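Local coordinates for uncharacterized protein (Clostridium leptum, PDB 4PW1) that is of unknown function but folds as a nine-stranded antiparallel beta sheet surrounded by alpha-helices, at residues G60-I71 against L83-K91. Numbering follows the deposited sequence.
Sequences GSWTDEELYPLI and LKDMALTEK
The indole of W62 lies between L88 near the end of the strand and E90 just after it, and its one polar atom is used as well. NE1 donates to T89 O at 2.9 Å, with an N-H...O angle of 156°; the carbonyl oxygen lies close to the ring plane, whereas the donor sits well above the carbonyl plane. Over one face comes L88 CD1, a CH-pi contact 3.8 Å from the centroid of the six-membered ring of W62; E90 OE2 lies over the opposite face, the carboxylate plane tilted 36° from the ring. Tryptophan suits this place because its broad ring gives L88 an apolar face to pack on, while its buried N-H finds T89 O.

The fork of L88 serves two directions. With CG beside the backbone N (chi1 -62°), CD1 goes to the indole while CD2 meets L67 CD2 at 3.7 Å and L70 CD1 at 3.8 Å. Two residues earlier in the strand, the unbranched chain of selenomethionine M86 extends until it bends at chi3 and lays SE 3.6 Å from I71 CG1. L83 CD1 touches I71 more loosely, its nearest approach being 4.2 Å to I71 CA.

Packing is thus close along W62, L88 and M86, while S61, L70 and T89 border the solvent side; there S61 OG stays 3.9 Å from E90 OE1. T63 and E66 form a capping box that starts helix 64-67 just after W62, and helix 44-58 also touches the indole through V54. One directional bond amid apolar contacts is consistent with W62 setting where the turn lies against the end of strand 80-89, while the leucines and selenomethionine supply mainly hydrophobic adhesion.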
loop_
_atom_site.group_PDB
_atom_site.type_symbol
_atom_site.label_atom_id
_atom_site.label_comp_id
_atom_site.label_asym_id
_atom_site.label_seq_id
_atom_site.Cartn_x
_atom_site.Cartn_y
_atom_site.Cartn_z
ATOM N N GLY B 60 -23.164 10.486 -11.642
ATOM C CA GLY B 60 -23.701 11.859 -11.537
ATOM C C GLY B 60 -24.425 12.311 -12.803
ATOM O O GLY B 60 -24.471 11.576 -13.792
ATOM N N SER B 61 -24.983 13.507 -12.787
ATOM C CA SER B 61 -25.736 13.993 -13.941
ATOM C C SER B 61 -25.020 15.066 -14.759
ATOM O O SER B 61 -25.607 15.606 -15.704
ATOM C CB SER B 61 -27.040 14.599 -13.444
ATOM O OG SER B 61 -26.719 15.622 -12.516
ATOM N N TRP B 62 -23.781 15.415 -14.422
ATOM C CA TRP B 62 -23.135 16.537 -15.121
ATOM C C TRP B 62 -23.099 16.278 -16.627
ATOM O O TRP B 62 -22.833 15.154 -17.082
ATOM C CB TRP B 62 -21.690 16.765 -14.660
ATOM C CG TRP B 62 -21.540 16.935 -13.191
ATOM C CD1 TRP B 62 -21.623 18.086 -12.475
ATOM C CD2 TRP B 62 -21.310 15.879 -12.249
ATOM N NE1 TRP B 62 -21.401 17.814 -11.138
ATOM C CE2 TRP B 62 -21.212 16.465 -10.982
ATOM C CE3 TRP B 62 -21.157 14.485 -12.370
ATOM C CZ2 TRP B 62 -21.008 15.707 -9.822
ATOM C CZ3 TRP B 62 -20.925 13.737 -11.232
ATOM C CH2 TRP B 62 -20.870 14.353 -9.967
ATOM N N THR B 63 -23.298 17.337 -17.392
ATOM C CA THR B 63 -23.211 17.261 -18.848
ATOM C C THR B 63 -21.763 17.403 -19.322
ATOM O O THR B 63 -20.845 17.769 -18.548
ATOM C CB THR B 63 -23.991 18.407 -19.482
ATOM O OG1 THR B 63 -23.367 19.641 -19.094
ATOM C CG2 THR B 63 -25.468 18.383 -19.025
ATOM N N ASP B 64 -21.570 17.161 -20.608
ATOM C CA ASP B 64 -20.258 17.316 -21.222
ATOM C C ASP B 64 -19.767 18.755 -21.136
ATOM O O ASP B 64 -18.599 19.015 -20.888
ATOM C CB ASP B 64 -20.293 16.833 -22.688
ATOM C CG ASP B 64 -20.310 15.308 -22.793
ATOM O OD1 ASP B 64 -20.123 14.606 -21.789
ATOM O OD2 ASP B 64 -20.489 14.782 -23.873
ATOM N N GLU B 65 -20.685 19.686 -21.320
ATOM C CA GLU B 65 -20.365 21.092 -21.214
ATOM C C GLU B 65 -19.827 21.430 -19.832
ATOM O O GLU B 65 -18.869 22.180 -19.708
ATOM C CB GLU B 65 -21.594 21.953 -21.533
ATOM C CG GLU B 65 -21.273 23.427 -21.340
ATOM C CD GLU B 65 -22.307 24.417 -21.869
ATOM O OE1 GLU B 65 -23.385 24.005 -22.336
ATOM O OE2 GLU B 65 -22.014 25.638 -21.779
ATOM N N GLU B 66 -20.379 20.835 -18.787
ATOM C CA GLU B 66 -19.832 21.049 -17.416
ATOM C C GLU B 66 -18.531 20.263 -17.154
ATOM O O GLU B 66 -17.622 20.749 -16.504
ATOM C CB GLU B 66 -20.872 20.654 -16.364
ATOM C CG GLU B 66 -22.240 21.304 -16.535
ATOM C CD GLU B 66 -23.377 20.761 -15.639
ATOM O OE1 GLU B 66 -23.767 19.576 -15.668
ATOM O OE2 GLU B 66 -23.939 21.575 -14.903
ATOM N N LEU B 67 -18.421 19.039 -17.658
ATOM C CA LEU B 67 -17.232 18.214 -17.356
ATOM C C LEU B 67 -16.001 18.531 -18.215
ATOM O O LEU B 67 -14.888 18.458 -17.721
ATOM C CB LEU B 67 -17.553 16.732 -17.518
ATOM C CG LEU B 67 -18.604 16.240 -16.515
ATOM C CD1 LEU B 67 -18.909 14.785 -16.803
ATOM C CD2 LEU B 67 -18.106 16.456 -15.068
ATOM N N TYR B 68 -16.197 18.825 -19.508
ATOM C CA TYR B 68 -15.051 18.968 -20.442
ATOM C C TYR B 68 -13.992 19.939 -19.946
ATOM O O TYR B 68 -12.836 19.588 -19.894
ATOM C CB TYR B 68 -15.530 19.363 -21.854
ATOM C CG TYR B 68 -15.719 18.177 -22.775
ATOM C CD1 TYR B 68 -16.496 17.084 -22.392
ATOM C CD2 TYR B 68 -15.134 18.162 -24.022
ATOM C CE1 TYR B 68 -16.681 15.997 -23.208
ATOM C CE2 TYR B 68 -15.326 17.095 -24.878
ATOM C CZ TYR B 68 -16.101 16.028 -24.483
ATOM O OH TYR B 68 -16.248 14.972 -25.306
ATOM N N PRO B 69 -14.398 21.121 -19.466
ATOM C CA PRO B 69 -13.386 22.018 -18.953
ATOM C C PRO B 69 -12.621 21.515 -17.734
ATOM O O PRO B 69 -11.561 22.033 -17.449
ATOM C CB PRO B 69 -14.178 23.275 -18.559
ATOM C CG PRO B 69 -15.459 23.202 -19.345
ATOM C CD PRO B 69 -15.749 21.735 -19.459
ATOM N N LEU B 70 -13.139 20.516 -17.028
ATOM C CA LEU B 70 -12.504 20.050 -15.796
ATOM C C LEU B 70 -11.691 18.769 -15.995
ATOM O O LEU B 70 -10.877 18.401 -15.160
ATOM C CB LEU B 70 -13.563 19.788 -14.729
ATOM C CG LEU B 70 -14.479 20.971 -14.394
ATOM C CD1 LEU B 70 -15.499 20.550 -13.363
ATOM C CD2 LEU B 70 -13.655 22.131 -13.866
ATOM N N ILE B 71 -11.933 18.056 -17.084
ATOM C CA ILE B 71 -11.204 16.814 -17.328
ATOM C C ILE B 71 -9.820 17.099 -17.941
ATOM O O ILE B 71 -9.673 17.159 -19.142
ATOM C CB ILE B 71 -12.014 15.896 -18.242
ATOM C CG1 ILE B 71 -13.322 15.534 -17.518
ATOM C CG2 ILE B 71 -11.250 14.630 -18.575
ATOM C CD1 ILE B 71 -14.341 14.829 -18.415
ATOM N N LEU B 83 -5.844 11.118 -14.549
ATOM C CA LEU B 83 -6.706 12.200 -14.048
ATOM C C LEU B 83 -6.747 12.094 -12.552
ATOM O O LEU B 83 -7.346 11.154 -11.997
ATOM C CB LEU B 83 -8.091 12.001 -14.610
ATOM C CG LEU B 83 -9.094 13.057 -14.200
ATOM C CD1 LEU B 83 -8.772 14.363 -14.889
ATOM C CD2 LEU B 83 -10.493 12.587 -14.578
ATOM N N LYS B 84 -6.083 13.020 -11.885
ATOM C CA LYS B 84 -5.885 12.960 -10.446
ATOM C C LYS B 84 -6.755 13.965 -9.718
ATOM O O LYS B 84 -6.648 15.157 -9.930
ATOM C CB LYS B 84 -4.441 13.244 -10.077
ATOM C CG LYS B 84 -4.091 12.880 -8.618
ATOM C CD LYS B 84 -2.701 13.422 -8.306
ATOM C CE LYS B 84 -2.074 12.780 -7.093
ATOM N NZ LYS B 84 -2.879 13.039 -5.900
ATOM N N ASP B 85 -7.576 13.452 -8.801
ATOM C CA ASP B 85 -8.385 14.264 -7.900
ATOM C C ASP B 85 -9.135 15.388 -8.604
ATOM O O ASP B 85 -9.110 16.525 -8.171
ATOM C CB ASP B 85 -7.527 14.786 -6.741
ATOM C CG ASP B 85 -7.084 13.690 -5.800
ATOM O OD1 ASP B 85 -7.763 12.634 -5.681
ATOM O OD2 ASP B 85 -6.026 13.899 -5.137
HETATM N N MSE B 86 -9.892 15.058 -9.655
HETATM C CA MSE B 86 -10.809 16.017 -10.221
HETATM C C MSE B 86 -11.977 16.220 -9.252
HETATM O O MSE B 86 -12.663 15.253 -8.868
HETATM C CB MSE B 86 -11.318 15.574 -11.599
HETATM C CG MSE B 86 -12.266 16.576 -12.167
HETATM SE SE MSE B 86 -12.878 15.981 -13.932
HETATM C CE MSE B 86 -13.898 14.407 -13.549
ATOM N N ALA B 87 -12.225 17.481 -8.883
ATOM C CA ALA B 87 -13.220 17.851 -7.887
ATOM C C ALA B 87 -14.522 18.155 -8.569
ATOM O O ALA B 87 -14.558 18.968 -9.470
ATOM C CB ALA B 87 -12.768 19.088 -7.055
ATOM N N LEU B 88 -15.594 17.470 -8.193
ATOM C CA LEU B 88 -16.932 17.762 -8.731
ATOM C C LEU B 88 -17.913 17.977 -7.578
ATOM O O LEU B 88 -17.795 17.325 -6.535
ATOM C CB LEU B 88 -17.455 16.570 -9.559
ATOM C CG LEU B 88 -16.655 16.179 -10.785
ATOM C CD1 LEU B 88 -17.313 14.969 -11.424
ATOM C CD2 LEU B 88 -16.598 17.311 -11.809
ATOM N N THR B 89 -18.916 18.815 -7.801
ATOM C CA THR B 89 -19.994 19.012 -6.864
ATOM C C THR B 89 -21.316 18.638 -7.538
ATOM O O THR B 89 -21.646 19.180 -8.546
ATOM C CB THR B 89 -20.015 20.464 -6.362
ATOM O OG1 THR B 89 -18.796 20.724 -5.675
ATOM C CG2 THR B 89 -21.144 20.687 -5.370
ATOM N N GLU B 90 -22.025 17.666 -6.989
ATOM C CA GLU B 90 -23.371 17.283 -7.473
ATOM C C GLU B 90 -24.356 18.443 -7.302
ATOM O O GLU B 90 -24.105 19.366 -6.520
ATOM C CB GLU B 90 -23.948 16.092 -6.672
ATOM C CG GLU B 90 -23.866 14.708 -7.301
ATOM C CD GLU B 90 -24.737 14.535 -8.522
ATOM O OE1 GLU B 90 -25.528 15.428 -8.846
ATOM O OE2 GLU B 90 -24.617 13.482 -9.173
ATOM N N LYS B 91 -25.504 18.376 -7.994
ATOM C CA LYS B 91 -26.480 19.449 -7.943
ATOM C C LYS B 91 -26.998 19.639 -6.497
ATOM O O LYS B 91 -27.376 20.732 -6.131
ATOM C CB LYS B 91 -27.630 19.236 -8.966
#